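Local coordinates for small ribosomal subunit protein bS6 (Thermotoga maritima, PDB 1VMB) that probably binds 16S ribosomal RNA together with bS18, as a structural protein of the small ribosomal subunit, at residues P29-E33 with E34-N38. Residues are numbered along the deposited sequence; the frame is centred on the assembly and turned at random.
Sequences PNVPE and EEREN
Arg36 reaches back from the first turn of helix 33-51 to the loop before it. Its NH1 donates to the carbonyl O of Val31 at 2.6 Å. The donor lies nearly in line with the C=O bond, at 171°, but the N-H...O angle is only 143° and the oxygen is tilted out of the guanidinium plane. The bend at chi3 (-53°) turns the guanidinium back over the start of the helix, with one face on the backbone and CG of Glu33. Glu33 CA lies 3.8 Å above that plane, over its centre. The aliphatic part of Arg36 also packs on the loop: its CG meets Val31 CG1 at 3.7 Å. Val31 is buried, and the same methyl also touches CB of Glu35. NE of Arg36 forms a salt bridge with Asp77 on strand 73-85, so the guanidinium ties both the loop and the sheet to the helix start.

The outer side is looser and wet. The extended side chain of Glu33 has its carboxylate nearly parallel to the guanidinium, but OE1 stays 4.2 Å from NH2 of Arg36, beyond a salt bridge. A water joins these two atoms instead, lying in the guanidinium plane. In one of its two conformers, Glu37 brings OE2 within 4.1 Å of OE2 of Glu33 and pairs with Arg60, which would ease the like charges. The carboxylate of Glu35 rests against CG and CD of the Pro32 ring.

Backbone bonds from Arg36 N to Pro32 O and from Glu37 N to Glu33 O are the first i to i+4 bonds of the helix within these residues. The arrangement is a helix N-terminus with proline at the N-cap position, where the ring offers no capping group, at the turn from strand 19-27 into the first helix of the ferredoxin-like alpha/beta fold of bS6.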
# COMPACT_ATOMS: atom_id res chain seq x y z
N PRO A 29 10.28 -12.16 2.24
CA PRO A 29 11.58 -12.16 1.56
C PRO A 29 11.94 -13.42 0.78
O PRO A 29 12.93 -13.40 0.07
CB PRO A 29 12.55 -11.90 2.71
CG PRO A 29 11.92 -12.65 3.82
CD PRO A 29 10.44 -12.33 3.70
N ASN A 30 11.15 -14.49 0.89
CA ASN A 30 11.38 -15.70 0.12
C ASN A 30 10.58 -15.73 -1.19
O ASN A 30 10.58 -16.72 -1.90
CB ASN A 30 11.08 -16.93 0.97
CG ASN A 30 9.67 -17.00 1.46
OD1 ASN A 30 8.90 -16.04 1.37
ND2 ASN A 30 9.32 -18.15 2.03
N VAL A 31 9.95 -14.63 -1.51
CA VAL A 31 9.28 -14.46 -2.81
C VAL A 31 10.30 -13.85 -3.77
O VAL A 31 10.87 -12.81 -3.47
CB VAL A 31 8.06 -13.54 -2.66
CG1 VAL A 31 7.35 -13.32 -3.97
CG2 VAL A 31 7.06 -14.11 -1.72
N PRO A 32 10.57 -14.51 -4.90
CA PRO A 32 11.50 -14.03 -5.89
C PRO A 32 11.22 -12.60 -6.30
O PRO A 32 10.05 -12.18 -6.37
CB PRO A 32 11.22 -14.94 -7.06
CG PRO A 32 10.77 -16.18 -6.39
CD PRO A 32 9.91 -15.75 -5.33
N GLU A 33 12.27 -11.86 -6.59
CA GLU A 33 12.07 -10.41 -6.76
C GLU A 33 11.12 -10.06 -7.92
O GLU A 33 10.30 -9.12 -7.79
CB GLU A 33 13.39 -9.69 -6.91
CG GLU A 33 13.21 -8.19 -6.82
CD GLU A 33 14.54 -7.45 -6.83
OE1 GLU A 33 15.61 -8.06 -6.65
OE2 GLU A 33 14.48 -6.22 -7.02
N GLU A 34 11.17 -10.80 -9.01
CA GLU A 34 10.23 -10.54 -10.10
C GLU A 34 8.78 -10.81 -9.67
O GLU A 34 7.90 -10.04 -10.03
CB GLU A 34 10.60 -11.29 -11.39
CG GLU A 34 11.86 -10.80 -12.16
CD GLU A 34 11.77 -9.36 -12.72
OE1 GLU A 34 10.72 -8.71 -12.64
OE2 GLU A 34 12.81 -8.87 -13.27
N GLU A 35 8.54 -11.83 -8.84
CA GLU A 35 7.22 -12.07 -8.32
C GLU A 35 6.81 -10.94 -7.36
O GLU A 35 5.63 -10.47 -7.31
CB GLU A 35 7.17 -13.45 -7.66
CG GLU A 35 7.24 -14.57 -8.65
CD GLU A 35 7.28 -15.93 -8.02
OE1 GLU A 35 6.68 -16.10 -6.94
OE2 GLU A 35 7.94 -16.83 -8.64
N ARG A 36 7.77 -10.44 -6.57
CA ARG A 36 7.53 -9.26 -5.75
C ARG A 36 7.06 -8.11 -6.60
O ARG A 36 6.10 -7.45 -6.22
CB ARG A 36 8.75 -8.85 -4.90
CG ARG A 36 9.08 -10.02 -3.90
CD ARG A 36 9.83 -9.63 -2.65
NE ARG A 36 11.04 -8.89 -2.90
CZ ARG A 36 12.25 -9.44 -3.01
NH1 ARG A 36 12.44 -10.76 -2.95
NH2 ARG A 36 13.29 -8.65 -3.24
N GLU A 37 7.75 -7.85 -7.71
CA GLU A 37 7.36 -6.73 -8.55
C GLU A 37 5.95 -6.92 -9.15
O GLU A 37 5.11 -5.99 -9.15
CB GLU A 37 8.40 -6.48 -9.64
CG GLU A 37 9.76 -6.01 -9.12
CD GLU A 37 9.72 -4.79 -8.21
OE1 GLU A 37 8.74 -3.99 -8.23
OE2 GLU A 37 10.70 -4.60 -7.45
N ASN A 38 5.65 -8.13 -9.53
CA ASN A 38 4.28 -8.45 -10.00
C ASN A 38 3.23 -8.20 -8.92
O ASN A 38 2.15 -7.72 -9.26
CB ASN A 38 4.15 -9.91 -10.44
CG ASN A 38 4.97 -10.24 -11.64
OD1 ASN A 38 5.58 -9.36 -12.28
ND2 ASN A 38 5.04 -11.56 -11.95
O HOH W 1 15.93 -9.24 -3.88